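PDB 6VOW: multicopper oxidase from Pseudomonas thermotolerans, which probably oxidises phenolic, lignin-related substrates one electron at a time and passes the electrons through its copper centres to reduce dioxygen to water. Local coordinates for residues T127-N132 / N312-P317; A322-F327 / H375-L380; H393-K398 / V425-D430. One frame throughout, in Å; residues are numbered along the deposited sequence.

Overall arrangement
Followed from the N terminus, the three contacts close successive loops that neither nest nor cross. Contact 1 closes the longest one, from the start of strand 131-136 past every strand between 151 and 296 to the linker at 312-317, and so ties the first part of the fold to the approach to the last. Contact 2 then pairs strands 323-329 and 375-382 in parallel at the edge of a sheet. Contact 3 joins strands 397-402 and 422-428 of the same sheet and leads back to a copper ligand. Strands 375-382 and 422-428 are neighbours, which links contacts 2 and 3, while the Glu-316 to Lys-398 salt bridge fastens contact 1 to contact 3.

Contact 1 of 3, residues T127-N132 / N312-P317; sequences TEDAGN and NPVAEP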
loop_
_atom_site.group_PDB
_atom_site.type_symbol
_atom_site.label_atom_id
_atom_site.label_comp_id
_atom_site.label_asym_id
_atom_site.label_seq_id
_atom_site.Cartn_x
_atom_site.Cartn_y
_atom_site.Cartn_z
ATOM N N THR A 127 6.982 14.962 3.671
ATOM C CA THR A 127 6.663 13.712 4.291
ATOM C C THR A 127 6.778 13.846 5.798
ATOM O O THR A 127 7.881 13.761 6.336
ATOM C CB THR A 127 7.635 12.659 3.752
ATOM O OG1 THR A 127 8.986 13.064 4.030
ATOM C CG2 THR A 127 7.510 12.510 2.242
ATOM N N GLU A 128 5.678 14.156 6.474
ATOM C CA GLU A 128 5.608 14.300 7.892
ATOM C C GLU A 128 5.425 12.994 8.668
ATOM O O GLU A 128 5.489 13.061 9.917
ATOM C CB GLU A 128 4.449 15.245 8.305
ATOM C CG GLU A 128 4.504 16.644 7.659
ATOM C CD GLU A 128 5.580 17.579 8.225
ATOM O OE1 GLU A 128 6.346 17.192 9.128
ATOM O OE2 GLU A 128 5.664 18.727 7.779
ATOM N N ASP A 129 5.162 11.870 7.960
ATOM C CA ASP A 129 4.961 10.566 8.578
ATOM C C ASP A 129 6.033 9.676 8.130
ATOM O O ASP A 129 6.331 9.548 6.918
ATOM C CB ASP A 129 3.659 9.934 8.187
ATOM C CG ASP A 129 2.453 10.779 8.564
ATOM O OD1 ASP A 129 2.459 11.523 9.551
ATOM O OD2 ASP A 129 1.493 10.756 7.828
ATOM N N ALA A 130 6.664 9.096 9.123
ATOM C CA ALA A 130 7.679 8.103 8.874
ATOM C C ALA A 130 6.981 6.816 8.689
ATOM O O ALA A 130 5.867 6.611 9.183
ATOM C CB ALA A 130 8.621 7.991 10.044
ATOM N N GLY A 131 7.655 5.973 7.958
ATOM C CA GLY A 131 7.252 4.655 7.703
ATOM C C GLY A 131 7.181 4.314 6.257
ATOM O O GLY A 131 7.864 4.910 5.424
ATOM N N ASN A 132 6.385 3.294 5.987
ATOM C CA ASN A 132 6.350 2.567 4.699
ATOM C C ASN A 132 5.194 3.021 3.917
ATOM O O ASN A 132 4.063 2.889 4.417
ATOM C CB ASN A 132 6.142 1.059 4.994
ATOM C CG ASN A 132 7.297 0.509 5.782
ATOM O OD1 ASN A 132 8.477 0.763 5.433
ATOM N ND2 ASN A 132 7.003 -0.222 6.845
ATOM N N ASN A 312 3.556 8.938 14.419
ATOM C CA ASN A 312 3.407 10.043 13.450
ATOM C C ASN A 312 2.428 11.153 13.920
ATOM O O ASN A 312 1.529 10.864 14.706
ATOM C CB ASN A 312 3.017 9.390 12.158
ATOM C CG ASN A 312 4.183 8.682 11.592
ATOM O OD1 ASN A 312 5.284 9.189 11.704
ATOM N ND2 ASN A 312 3.996 7.494 11.058
ATOM N N PRO A 313 2.629 12.406 13.477
ATOM C CA PRO A 313 1.808 13.537 13.870
ATOM C C PRO A 313 0.442 13.587 13.157
ATOM O O PRO A 313 0.185 14.480 12.346
ATOM C CB PRO A 313 2.669 14.756 13.442
ATOM C CG PRO A 313 3.369 14.257 12.226
ATOM C CD PRO A 313 3.764 12.855 12.609
ATOM N N VAL A 314 -0.425 12.651 13.505
ATOM C CA VAL A 314 -1.737 12.518 12.907
ATOM C C VAL A 314 -2.737 13.082 13.896
ATOM O O VAL A 314 -2.586 13.000 15.081
ATOM C CB VAL A 314 -2.047 11.050 12.674
ATOM C CG1 VAL A 314 -3.228 10.906 11.747
ATOM C CG2 VAL A 314 -0.862 10.319 12.118
ATOM N N ALA A 315 -3.795 13.656 13.372
ATOM C CA ALA A 315 -4.763 14.355 14.185
ATOM C C ALA A 315 -5.643 13.331 14.921
ATOM O O ALA A 315 -6.360 12.575 14.300
ATOM C CB ALA A 315 -5.586 15.300 13.283
ATOM N N GLU A 316 -5.536 13.281 16.248
ATOM C CA GLU A 316 -6.329 12.380 17.059
ATOM C C GLU A 316 -7.779 12.593 16.766
ATOM O O GLU A 316 -8.278 13.701 16.861
ATOM C CB GLU A 316 -6.079 12.607 18.550
ATOM C CG GLU A 316 -6.615 11.492 19.437
ATOM C CD GLU A 316 -6.158 10.091 19.033
ATOM O OE1 GLU A 316 -4.960 9.761 19.271
ATOM O OE2 GLU A 316 -7.005 9.321 18.486
ATOM N N PRO A 317 -8.464 11.557 16.334
ATOM C CA PRO A 317 -9.894 11.769 16.332
ATOM C C PRO A 317 -10.335 11.742 17.798
ATOM O O PRO A 317 -9.752 10.997 18.612
ATOM C CB PRO A 317 -10.434 10.626 15.463
ATOM C CG PRO A 317 -9.250 10.197 14.686
ATOM C CD PRO A 317 -8.109 10.323 15.650
#
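Asp-129 and Asn-312 face each other with their CA atoms 5.1 Å apart, where the irregular chain leading into strand 131-136 meets a linker that turns at Pro-313, the centre of an inverse gamma turn. The side-chain amide of Asn-312 reads both polar backbone atoms of a single residue. Its OD1 accepts from Ala-130 N at 2.9 Å, with the donor standing 44° above the carbonyl plane of the amide. Its ND2 donates a hydrogen bond to Ala-130 O at 2.8 Å and lies in the plane of that backbone carbonyl. CG is turned beside the backbone N of Asn-312 and opposite its carbonyl carbon (chi1 -72°), which carries the amide across to Ala-130. The carboxylate of Asp-129 lies next to this amide with the two planes 40° apart, and its OD1 rests on Asn-312 CB at 3.4 Å. That carboxylate finds its charge partner in Arg-99, which also reaches Pro-313 O weakly. Pro-313 CD, also next to the Asp-129 carboxylate, packs against Glu-128 O at 3.2 Å, a carbonyl whose hydrogen bond comes from the side chain of Gln-75. An alanine in place of Asn-312 is likely to leave Ala-130 N and O without their mates and the linker loosely attached here. The contact thus joins the first cupredoxin-like part of the multicopper oxidase fold to the linker before the last. Both hydrogen bonds go to backbone atoms, so the pairing probably depends little on the methyl group of Ala-130, and the carboxylate beside the amide is balanced by an arginine.

Contact 2 of 3, residues A322-F327 / H375-L380; sequences AETLSF and HYIFEL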
loop_
_atom_site.group_PDB
_atom_site.type_symbol
_atom_site.label_atom_id
_atom_site.label_comp_id
_atom_site.label_asym_id
_atom_site.label_seq_id
_atom_site.Cartn_x
_atom_site.Cartn_y
_atom_site.Cartn_z
ATOM N N ALA A 322 -17.215 13.363 17.376
ATOM C CA ALA A 322 -17.364 12.867 16.001
ATOM C C ALA A 322 -18.817 12.576 15.563
ATOM O O ALA A 322 -19.721 12.329 16.350
ATOM C CB ALA A 322 -16.461 11.671 15.742
ATOM N N GLU A 323 -19.017 12.668 14.265
ATOM C CA GLU A 323 -20.309 12.486 13.596
ATOM C C GLU A 323 -20.150 11.251 12.717
ATOM O O GLU A 323 -19.082 11.088 12.087
ATOM C CB GLU A 323 -20.516 13.699 12.705
ATOM C CG GLU A 323 -21.849 13.919 11.990
ATOM C CD GLU A 323 -22.015 15.372 11.486
ATOM O OE1 GLU A 323 -22.840 15.592 10.559
ATOM O OE2 GLU A 323 -21.322 16.301 11.999
ATOM N N THR A 324 -21.179 10.393 12.651
ATOM C CA THR A 324 -21.015 9.195 11.834
ATOM C C THR A 324 -21.504 9.308 10.377
ATOM O O THR A 324 -22.503 9.965 10.071
ATOM C CB THR A 324 -21.551 7.925 12.519
ATOM O OG1 THR A 324 -20.908 7.759 13.795
ATOM C CG2 THR A 324 -21.255 6.672 11.638
ATOM N N LEU A 325 -20.733 8.704 9.477
ATOM C CA LEU A 325 -21.181 8.437 8.123
ATOM C C LEU A 325 -21.088 6.966 7.877
ATOM O O LEU A 325 -20.099 6.306 8.198
ATOM C CB LEU A 325 -20.363 9.155 7.063
ATOM C CG LEU A 325 -20.588 10.673 6.989
ATOM C CD1 LEU A 325 -20.044 11.376 8.232
ATOM C CD2 LEU A 325 -19.939 11.233 5.718
ATOM N N SER A 326 -22.147 6.450 7.274
ATOM C CA SER A 326 -22.189 5.058 7.024
ATOM C C SER A 326 -22.016 4.857 5.567
ATOM O O SER A 326 -22.571 5.603 4.742
ATOM C CB SER A 326 -23.471 4.455 7.498
ATOM O OG SER A 326 -23.121 3.129 7.860
ATOM N N PHE A 327 -21.215 3.858 5.254
ATOM C CA PHE A 327 -20.890 3.532 3.890
ATOM C C PHE A 327 -21.208 2.047 3.683
ATOM O O PHE A 327 -20.801 1.186 4.509
ATOM C CB PHE A 327 -19.411 3.869 3.620
ATOM C CG PHE A 327 -19.109 5.352 3.632
ATOM C CD1 PHE A 327 -18.503 5.950 4.725
ATOM C CD2 PHE A 327 -19.427 6.141 2.546
ATOM C CE1 PHE A 327 -18.215 7.316 4.720
ATOM C CE2 PHE A 327 -19.179 7.496 2.543
ATOM C CZ PHE A 327 -18.568 8.093 3.614
ATOM N N HIS A 375 -14.397 16.154 12.814
ATOM C CA HIS A 375 -14.113 14.821 13.337
ATOM C C HIS A 375 -15.318 13.923 12.955
ATOM O O HIS A 375 -16.468 14.261 13.230
ATOM C CB HIS A 375 -13.878 14.903 14.837
ATOM C CG HIS A 375 -12.594 15.607 15.227
ATOM N ND1 HIS A 375 -12.339 16.928 14.935
ATOM C CD2 HIS A 375 -11.516 15.168 15.919
ATOM C CE1 HIS A 375 -11.140 17.266 15.387
ATOM N NE2 HIS A 375 -10.628 16.211 16.001
ATOM N N TYR A 376 -15.020 12.822 12.272
ATOM C CA TYR A 376 -16.016 11.936 11.718
ATOM C C TYR A 376 -15.671 10.520 12.065
ATOM O O TYR A 376 -14.490 10.179 12.266
ATOM C CB TYR A 376 -16.096 12.101 10.201
ATOM C CG TYR A 376 -16.485 13.472 9.761
ATOM C CD1 TYR A 376 -15.526 14.397 9.452
ATOM C CD2 TYR A 376 -17.816 13.849 9.645
ATOM C CE1 TYR A 376 -15.860 15.676 9.068
ATOM C CE2 TYR A 376 -18.160 15.132 9.228
ATOM C CZ TYR A 376 -17.160 16.039 8.975
ATOM O OH TYR A 376 -17.411 17.295 8.582
ATOM N N ILE A 377 -16.718 9.705 12.175
ATOM C CA ILE A 377 -16.605 8.250 12.293
ATOM C C ILE A 377 -17.192 7.770 10.997
ATOM O O ILE A 377 -18.266 8.244 10.628
ATOM C CB ILE A 377 -17.528 7.598 13.365
ATOM C CG1 ILE A 377 -17.531 8.327 14.710
ATOM C CG2 ILE A 377 -17.216 6.109 13.522
ATOM C CD1 ILE A 377 -16.339 8.044 15.557
ATOM N N PHE A 378 -16.501 6.842 10.333
ATOM C CA PHE A 378 -16.967 6.099 9.177
ATOM C C PHE A 378 -17.263 4.682 9.655
ATOM O O PHE A 378 -16.360 3.985 10.158
ATOM C CB PHE A 378 -15.890 6.041 8.096
ATOM C CG PHE A 378 -15.713 7.314 7.326
ATOM C CD1 PHE A 378 -16.111 8.574 7.808
ATOM C CD2 PHE A 378 -15.126 7.256 6.087
ATOM C CE1 PHE A 378 -15.910 9.729 7.043
ATOM C CE2 PHE A 378 -14.923 8.384 5.339
ATOM C CZ PHE A 378 -15.322 9.625 5.801
ATOM N N GLU A 379 -18.534 4.294 9.541
ATOM C CA GLU A 379 -18.939 2.927 9.677
ATOM C C GLU A 379 -18.759 2.298 8.320
ATOM O O GLU A 379 -19.365 2.726 7.332
ATOM C CB GLU A 379 -20.394 2.786 10.105
ATOM C CG GLU A 379 -20.696 1.348 10.581
ATOM C CD GLU A 379 -22.172 1.080 10.883
ATOM O OE1 GLU A 379 -22.973 1.025 9.904
ATOM O OE2 GLU A 379 -22.531 0.886 12.086
ATOM N N LEU A 380 -17.932 1.284 8.257
ATOM C CA LEU A 380 -17.636 0.601 7.000
ATOM C C LEU A 380 -18.372 -0.721 7.035
ATOM O O LEU A 380 -18.011 -1.540 7.835
ATOM C CB LEU A 380 -16.124 0.354 6.905
ATOM C CG LEU A 380 -15.228 1.581 7.036
ATOM C CD1 LEU A 380 -13.813 1.162 6.800
ATOM C CD2 LEU A 380 -15.572 2.584 5.987
#
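The rings of Phe-327 and Phe-378 meet obliquely on the face of the sheet they share with Leu-325 and Tyr-376. Phe-327 CB lies 3.9 Å from Glu-379 O, the carbonyl that accepts the bond from Phe-327 N, and this oxygen stays at the ring's edge. CG is set beside the backbone N (chi1 -68°), which swings the ring back across the neighbouring strand. CD1 comes within 3.9 Å of Phe-378 CD2. CE1 goes deepest, 3.4 Å from that same Phe-378 CD2, and it hangs over one face of the ring, displaced toward the rim. CZ, at the tip, lies 4.0 Å from Phe-378 CE2. The ring planes stand 52° apart, and Phe-437 adds an edge-to-face partner to Phe-327. All this rides on a parallel pair, strand 323-329 being the outermost of its sheet in a cupredoxin-like beta sandwich, with backbone bonds alternating from Glu-323 N to Phe-327 N. Leu-325 CD1 meets Tyr-376 CD2 at 3.6 Å, near Leu-370 of the facing sheet. On the opposite face Thr-324 OG1 packs on Ile-377 CB, and Ser-326 OG gives a weak hydrogen bond to Glu-379 OE1 at 2.9 Å. Ala-322, just before the strand, touches Ile-377 CD1 with its CB.

Contact 3 of 3, residues H393-K398 / V425-D430; sequences HGMVFK and VALVAD. With C2O (Cu-O-Cu linkage), chain B.
Only one bridge, the antiparallel hydrogen-bonded pair of Lys-398 with Ala-426, joins the two segments before they splay apart, and from there the chain of 393-398 can be traced back to a copper-binding histidine. Lys-398 N reaches Ala-426 O at 2.7 Å in an almost straight bond (177°), lying in the carbonyl plane, and Ala-426 N returns a bond to Lys-398 O. The extended side chain of Lys-398 leads away to a salt bridge with Glu-316 of the linker.

Next along, Phe-397 is turned with CG between its backbone N and carbonyl carbon (chi1 52°). This sets the CD1 corner of the ring into the fork of Val-425, 3.4 Å from CG1 and 3.5 Å from CG2 of that valine. Where the backbones have parted, Met-395 bridges the widening gap. Its chain bends at chi2 and chi3, which lays CE against Leu-427 CD1 at 3.7 Å and SD near Asp-430 N, close to the inverse gamma turn centred on Ala-429. Val-425 and Leu-427 both belong to the apolar interior of the last cupredoxin-like domain.

Beyond Gly-394, His-393 NE2 binds the copper ion CU3 of the Cu-O-Cu linkage at 2.2 Å. His-138 and His-438 complete its histidine ligands, as expected for one half of the type 3 pair in a multicopper oxidase, while the ring of His-94 stacks on His-393 and Asp-105 OD2 is hydrogen-bonded to its other ring nitrogen, ND1. Held at both nitrogens, the imidazole has its rotation fixed, and a carboxylate at ND1 would probably make NE2 a better electron donor to the copper ion.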
loop_
_atom_site.group_PDB
_atom_site.type_symbol
_atom_site.label_atom_id
_atom_site.label_comp_id
_atom_site.label_asym_id
_atom_site.label_seq_id
_atom_site.Cartn_x
_atom_site.Cartn_y
_atom_site.Cartn_z
ATOM N N HIS A 393 -7.703 8.249 0.443
ATOM C CA HIS A 393 -6.675 9.170 0.153
ATOM C C HIS A 393 -6.671 10.312 1.104
ATOM O O HIS A 393 -7.733 10.657 1.706
ATOM C CB HIS A 393 -7.001 9.819 -1.115
ATOM C CG HIS A 393 -6.825 8.946 -2.253
ATOM N ND1 HIS A 393 -6.350 9.404 -3.454
ATOM C CD2 HIS A 393 -6.978 7.613 -2.367
ATOM C CE1 HIS A 393 -6.211 8.388 -4.274
ATOM N NE2 HIS A 393 -6.586 7.301 -3.625
ATOM N N GLY A 394 -5.485 10.931 1.192
ATOM C CA GLY A 394 -5.370 12.266 1.753
ATOM C C GLY A 394 -5.272 12.339 3.226
ATOM O O GLY A 394 -4.820 13.338 3.731
ATOM N N MET A 395 -5.737 11.283 3.879
ATOM C CA MET A 395 -6.020 11.257 5.266
ATOM C C MET A 395 -5.748 9.901 5.837
ATOM O O MET A 395 -5.713 8.893 5.155
ATOM C CB MET A 395 -7.465 11.587 5.492
ATOM C CG MET A 395 -7.703 13.078 5.712
ATOM S SD MET A 395 -9.064 13.818 4.797
ATOM C CE MET A 395 -10.466 12.806 5.184
ATOM N N VAL A 396 -5.544 9.918 7.133
ATOM C CA VAL A 396 -5.274 8.725 7.875
ATOM C C VAL A 396 -6.437 8.509 8.818
ATOM O O VAL A 396 -6.854 9.449 9.480
ATOM C CB VAL A 396 -3.967 8.928 8.633
ATOM C CG1 VAL A 396 -3.963 8.157 9.898
ATOM C CG2 VAL A 396 -2.813 8.480 7.738
ATOM N N PHE A 397 -6.960 7.293 8.892
ATOM C CA PHE A 397 -8.019 7.071 9.850
ATOM C C PHE A 397 -7.512 6.118 10.906
ATOM O O PHE A 397 -6.525 5.408 10.705
ATOM C CB PHE A 397 -9.318 6.573 9.193
ATOM C CG PHE A 397 -9.129 5.386 8.320
ATOM C CD1 PHE A 397 -9.079 4.113 8.858
ATOM C CD2 PHE A 397 -9.004 5.541 6.948
ATOM C CE1 PHE A 397 -8.874 3.008 7.996
ATOM C CE2 PHE A 397 -8.841 4.483 6.106
ATOM C CZ PHE A 397 -8.780 3.204 6.617
ATOM N N LYS A 398 -8.180 6.150 12.034
ATOM C CA LYS A 398 -7.917 5.279 13.167
ATOM C C LYS A 398 -8.992 4.232 13.230
ATOM O O LYS A 398 -10.172 4.549 13.250
ATOM C CB LYS A 398 -7.972 6.102 14.469
ATOM C CG LYS A 398 -7.513 5.344 15.691
ATOM C CD LYS A 398 -7.382 6.205 16.896
ATOM C CE LYS A 398 -6.349 5.618 17.836
ATOM N NZ LYS A 398 -6.232 6.535 19.019
ATOM N N VAL A 425 -14.390 3.327 11.986
ATOM C CA VAL A 425 -13.148 3.942 11.619
ATOM C C VAL A 425 -13.366 5.457 11.841
ATOM O O VAL A 425 -14.448 5.976 11.561
ATOM C CB VAL A 425 -12.870 3.527 10.146
ATOM C CG1 VAL A 425 -12.376 4.649 9.287
ATOM C CG2 VAL A 425 -11.884 2.404 10.081
ATOM N N ALA A 426 -12.350 6.158 12.336
ATOM C CA ALA A 426 -12.460 7.562 12.664
ATOM C C ALA A 426 -11.266 8.407 12.189
ATOM O O ALA A 426 -10.124 7.971 12.205
ATOM C CB ALA A 426 -12.626 7.678 14.168
ATOM N N LEU A 427 -11.576 9.632 11.777
ATOM C CA LEU A 427 -10.636 10.523 11.158
ATOM C C LEU A 427 -10.922 11.928 11.533
ATOM O O LEU A 427 -12.048 12.253 11.908
ATOM C CB LEU A 427 -10.763 10.435 9.644
ATOM C CG LEU A 427 -12.151 10.664 9.038
ATOM C CD1 LEU A 427 -12.164 11.972 8.346
ATOM C CD2 LEU A 427 -12.578 9.604 8.006
ATOM N N VAL A 428 -9.885 12.769 11.405
ATOM C CA VAL A 428 -10.015 14.210 11.315
ATOM C C VAL A 428 -9.923 14.593 9.862
ATOM O O VAL A 428 -9.047 14.130 9.174
ATOM C CB VAL A 428 -8.929 14.930 12.145
ATOM C CG1 VAL A 428 -9.104 16.489 12.084
ATOM C CG2 VAL A 428 -8.944 14.344 13.593
ATOM N N ALA A 429 -10.867 15.428 9.398
ATOM C CA ALA A 429 -10.937 15.853 8.000
ATOM C C ALA A 429 -9.981 17.027 7.881
ATOM O O ALA A 429 -10.358 18.171 7.784
ATOM C CB ALA A 429 -12.352 16.182 7.609
ATOM N N ASP A 430 -8.724 16.624 7.826
ATOM C CA ASP A 430 -7.507 17.381 8.084
ATOM C C ASP A 430 -7.053 18.204 6.898
ATOM O O ASP A 430 -6.405 19.194 7.048
ATOM C CB ASP A 430 -6.392 16.309 8.263
ATOM C CG ASP A 430 -5.513 16.561 9.436
ATOM O OD1 ASP A 430 -5.322 17.749 9.850
ATOM O OD2 ASP A 430 -4.992 15.523 9.952
HETATM CU CU2 C2O B . -2.716 2.969 -3.461
HETATM CU CU3 C2O B . -6.391 5.422 -4.733
HETATM O O1 C2O B . -4.645 4.121 -3.988
#